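Local structure of bromo domain-containing protein (Trypanosoma cruzi, 6NEY) at residues Gln7-Glu12 and Gly122-Ser127; Glu66-Ser69 and Thr75-Arg78. The protein contains a bromodomain, a four-helix module that probably reads acetylated lysines, and is otherwise functionally uncharacterised. All coordinates share one frame; numbering follows the deposited sequence.

Both interactions lie at one end of the four-helix bundle of the bromodomain, the end where both chain termini and the loop between helices 56-64 and 75-92 are found. In bromodomains the acetyl-lysine pocket lies at the other end, so neither contact is expected to line it. Interaction 1 joins the lead-in to helix 12-21 with the end of helix 97-124. Interaction 2 is nested inside it along the chain and joins the loop after helix 56-64 to the start of helix 75-92. Their centres are about 15 Å apart. Segments 7-12 and 66-69 touch directly: Phe9 N meets Ser69 O at 2.8 Å, and Glu12 OE2 meets Ser69 OG.

Interaction 1 of 2, residues Gln7-Glu12 and Gly122-Ser127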
# COMPACT_ATOMS: atom_id res chain seq x y z
N GLN A 7 -20.74 4.65 3.56
CA GLN A 7 -20.93 3.25 4.02
C GLN A 7 -19.56 2.65 4.37
O GLN A 7 -18.56 3.00 3.71
CB GLN A 7 -21.59 2.40 2.93
CG GLN A 7 -23.09 2.59 2.80
CD GLN A 7 -23.63 1.68 1.73
OE1 GLN A 7 -23.38 1.88 0.54
NE2 GLN A 7 -24.38 0.67 2.13
N LYS A 8 -19.53 1.78 5.38
CA LYS A 8 -18.33 0.96 5.70
C LYS A 8 -18.33 -0.27 4.79
O LYS A 8 -19.05 -1.28 5.07
CB LYS A 8 -18.30 0.57 7.17
CG LYS A 8 -16.99 -0.08 7.57
CD LYS A 8 -17.01 -0.69 8.94
CE LYS A 8 -15.68 -1.30 9.29
NZ LYS A 8 -15.45 -1.31 10.75
N PHE A 9 -17.56 -0.21 3.72
CA PHE A 9 -17.61 -1.25 2.67
C PHE A 9 -16.79 -2.46 3.15
O PHE A 9 -17.09 -3.53 2.69
CB PHE A 9 -17.08 -0.73 1.33
CG PHE A 9 -18.02 0.23 0.67
CD1 PHE A 9 -19.11 -0.24 -0.05
CD2 PHE A 9 -17.83 1.60 0.78
CE1 PHE A 9 -19.99 0.64 -0.66
CE2 PHE A 9 -18.73 2.47 0.19
CZ PHE A 9 -19.80 1.99 -0.53
N TYR A 10 -15.79 -2.27 4.00
CA TYR A 10 -14.73 -3.29 4.16
C TYR A 10 -14.38 -3.53 5.63
O TYR A 10 -14.13 -2.60 6.38
CB TYR A 10 -13.48 -2.93 3.36
CG TYR A 10 -13.74 -2.66 1.90
CD1 TYR A 10 -14.34 -3.62 1.11
CD2 TYR A 10 -13.41 -1.45 1.32
CE1 TYR A 10 -14.58 -3.40 -0.24
CE2 TYR A 10 -13.63 -1.22 -0.03
CZ TYR A 10 -14.22 -2.19 -0.80
OH TYR A 10 -14.47 -1.98 -2.13
N PRO A 11 -14.29 -4.80 6.06
CA PRO A 11 -13.88 -5.10 7.43
C PRO A 11 -12.37 -4.84 7.58
O PRO A 11 -11.61 -5.21 6.70
CB PRO A 11 -14.22 -6.58 7.66
CG PRO A 11 -14.66 -7.12 6.31
CD PRO A 11 -14.56 -6.01 5.27
N GLU A 12 -11.96 -4.19 8.68
CA GLU A 12 -10.53 -3.91 8.95
C GLU A 12 -9.73 -5.21 8.86
O GLU A 12 -8.60 -5.18 8.33
CB GLU A 12 -10.36 -3.28 10.33
CG GLU A 12 -10.79 -1.85 10.40
CD GLU A 12 -12.29 -1.65 10.34
OE1 GLU A 12 -13.05 -2.59 10.75
OE2 GLU A 12 -12.69 -0.57 9.86
N GLY A 122 -19.11 -7.96 -5.93
CA GLY A 122 -19.86 -9.12 -6.43
C GLY A 122 -20.83 -9.65 -5.38
O GLY A 122 -22.00 -9.87 -5.70
N GLY A 123 -20.36 -9.80 -4.14
CA GLY A 123 -21.19 -10.31 -3.04
C GLY A 123 -22.18 -9.27 -2.55
O GLY A 123 -23.37 -9.61 -2.37
N ARG A 124 -21.71 -8.06 -2.24
CA ARG A 124 -22.54 -6.94 -1.75
C ARG A 124 -23.77 -6.81 -2.66
O ARG A 124 -24.90 -6.64 -2.17
CB ARG A 124 -21.68 -5.67 -1.80
CG ARG A 124 -22.24 -4.48 -1.08
CD ARG A 124 -21.26 -3.35 -0.95
NE ARG A 124 -20.82 -2.78 -2.22
CZ ARG A 124 -19.61 -2.89 -2.74
NH1 ARG A 124 -19.33 -2.28 -3.89
NH2 ARG A 124 -18.66 -3.55 -2.10
N ARG A 125 -23.56 -6.90 -3.97
CA ARG A 125 -24.62 -6.66 -4.97
C ARG A 125 -25.57 -7.87 -5.04
O ARG A 125 -26.61 -7.74 -5.72
CB ARG A 125 -23.96 -6.27 -6.29
CG ARG A 125 -23.24 -4.93 -6.21
CD ARG A 125 -22.33 -4.64 -7.38
NE ARG A 125 -21.66 -3.37 -7.22
CZ ARG A 125 -20.82 -2.81 -8.09
NH1 ARG A 125 -20.45 -3.44 -9.19
NH2 ARG A 125 -20.31 -1.62 -7.83
N LEU A 126 -25.31 -8.96 -4.32
CA LEU A 126 -26.18 -10.17 -4.30
C LEU A 126 -27.29 -10.03 -3.25
O LEU A 126 -28.19 -10.90 -3.24
CB LEU A 126 -25.34 -11.42 -4.01
CG LEU A 126 -24.36 -11.87 -5.09
CD1 LEU A 126 -23.63 -13.14 -4.66
CD2 LEU A 126 -25.05 -12.09 -6.43
N SER A 127 -27.23 -9.01 -2.39
CA SER A 127 -28.21 -8.76 -1.30
C SER A 127 -29.62 -8.67 -1.90
O SER A 127 -29.81 -7.80 -2.76
CB SER A 127 -27.91 -7.49 -0.52
OG SER A 127 -28.97 -7.21 0.38
O HOH W 1 -18.37 -4.59 0.64
O HOH W 2 -16.34 -3.20 -3.66
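Arg124 meets Phe9 and Tyr10 where the last helix of the bromodomain bundle, 97-124, runs out beside the N-terminal lead-in to helix 12-21. It is the residue of 122-127 that touches 7-12; Tyr10 and Pro11 also pack on helix 97-124 further up. The two backbones stay apart: the nearest CA atoms, Phe9 and Arg124, are 8.7 Å from each other.

Gly122 and Gly123 belong to the final turn of the helix, just ahead of the contact. Arg124 follows and carries it. Its CG is anti to the backbone N (chi1 -167°), and the chain bends at chi3 (62°), which sets the guanidinium beside the CD1-CE1 edge of the Phe9 ring. The ring presents its edge to one guanidinium face; Phe9 CD1 lies 3.8 Å from Arg124 NE. The two planes are 75° apart, so the groups are far from a parallel stack.

The polar end of Arg124 works through water. NH2 donates to two waters, both in the guanidinium plane at its edge. One, 2.9 Å from Arg124 NH2, donates to Phe9 O. The other, 2.8 Å from Arg124 NH2, donates to Tyr10 OH, which also bonds to Val72 O. The Tyr10 ring is backed by Phe9 CB, 3.6 Å above its centre. Val72, in the loop before helix 75-92, also touches both Phe9 and Arg124.

Beyond Arg124 the helix gives way to a type I beta turn, Arg124 to Ser127, which leads the chain away from the contact. At Leu126 the backbone N bonds back to Gly123 O at 2.8 Å.

Interaction 2 of 2, residues Glu66-Ser69 and Thr75-Arg78; sequences EAYS and TALR
Tyr68 lays one face of its ring over the backbone and CB of Leu77, in the first turn of helix 75-92. Leu77 CB sits 3.8 Å from the ring centroid and only 10° off the ring normal, a well-centred CH-pi contact. The backbone joins in too: Tyr68 CE1 comes within 3.5 Å of Leu77 N.

Leu77 extends across the ring at about a right angle to the tyrosine side chain. With its CG anti to the backbone N (chi1 172°), its CD1 comes to 3.8 Å from Tyr68 CE2. Ala76 adds a second touch from the edge. Its CB lies near the ring plane, 3.8 Å from Tyr68 CD1.

This is the join between helix 56-64 and helix 75-92 of the bromodomain bundle. Helix 56-64 ends in a Schellman motif with Glu66, at positive phi, as its C-prime residue. Tyr68 follows two residues later and also packs against Ala59 and Ala63 of that helix and Leu15 of helix 12-21. Leu77 reaches Leu18 of helix 12-21 and Ile113 of helix 97-124, so the pair touches all four long helices, 12-21, 56-64, 75-92 and 97-124.

The contact between the side chains is apolar, with the ring also resting on backbone atoms of the helix. The one polar atom of the buried ring, Tyr68 OH, is satisfied by a hydrogen bond to Asp80 OD2 further along helix 75-92. That bond would help hold the ring in place over Leu77.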
# COMPACT_ATOMS: atom_id res chain seq x y z
N GLU A 66 -9.22 1.54 10.60
CA GLU A 66 -10.42 1.87 9.77
C GLU A 66 -10.14 3.01 8.78
O GLU A 66 -11.11 3.49 8.17
CB GLU A 66 -11.62 2.34 10.60
CG GLU A 66 -11.96 1.50 11.82
CD GLU A 66 -13.40 1.73 12.27
OE1 GLU A 66 -13.73 2.91 12.56
OE2 GLU A 66 -14.21 0.77 12.27
N ALA A 67 -8.89 3.39 8.54
CA ALA A 67 -8.54 4.52 7.64
C ALA A 67 -9.12 4.29 6.24
O ALA A 67 -9.54 5.26 5.58
CB ALA A 67 -7.04 4.67 7.59
N TYR A 68 -9.17 3.03 5.78
CA TYR A 68 -9.44 2.67 4.36
C TYR A 68 -10.85 2.10 4.14
O TYR A 68 -11.24 1.93 2.97
CB TYR A 68 -8.42 1.62 3.89
CG TYR A 68 -6.97 2.01 3.94
CD1 TYR A 68 -6.50 3.22 3.45
CD2 TYR A 68 -6.04 1.11 4.43
CE1 TYR A 68 -5.15 3.54 3.48
CE2 TYR A 68 -4.69 1.39 4.45
CZ TYR A 68 -4.23 2.62 3.99
OH TYR A 68 -2.89 2.86 4.04
N SER A 69 -11.61 1.81 5.21
CA SER A 69 -12.80 0.91 5.16
C SER A 69 -14.01 1.59 4.49
O SER A 69 -14.99 0.86 4.21
CB SER A 69 -13.16 0.43 6.53
OG SER A 69 -12.11 -0.33 7.11
N THR A 75 -9.34 4.08 -2.62
CA THR A 75 -8.52 5.17 -3.21
C THR A 75 -7.36 5.52 -2.27
O THR A 75 -6.23 5.71 -2.77
CB THR A 75 -9.38 6.40 -3.51
OG1 THR A 75 -10.45 5.96 -4.35
CG2 THR A 75 -8.59 7.51 -4.17
N ALA A 76 -7.63 5.68 -0.97
CA ALA A 76 -6.65 6.12 0.05
C ALA A 76 -5.50 5.12 0.13
O ALA A 76 -4.31 5.54 0.21
CB ALA A 76 -7.34 6.28 1.38
N LEU A 77 -5.82 3.83 0.08
CA LEU A 77 -4.81 2.74 0.10
C LEU A 77 -4.02 2.79 -1.21
O LEU A 77 -2.78 2.69 -1.15
CB LEU A 77 -5.47 1.37 0.28
CG LEU A 77 -4.52 0.18 0.13
CD1 LEU A 77 -3.33 0.27 1.06
CD2 LEU A 77 -5.26 -1.14 0.34
N ARG A 78 -4.69 2.91 -2.36
CA ARG A 78 -4.01 3.02 -3.69
C ARG A 78 -3.05 4.22 -3.70
O ARG A 78 -1.94 4.07 -4.25
CB ARG A 78 -5.02 3.11 -4.84
CG ARG A 78 -5.88 1.87 -5.06
CD ARG A 78 -6.87 2.17 -6.18
NE ARG A 78 -7.93 1.18 -6.38
CZ ARG A 78 -7.84 0.05 -7.08
NH1 ARG A 78 -6.69 -0.33 -7.63
NH2 ARG A 78 -8.90 -0.72 -7.18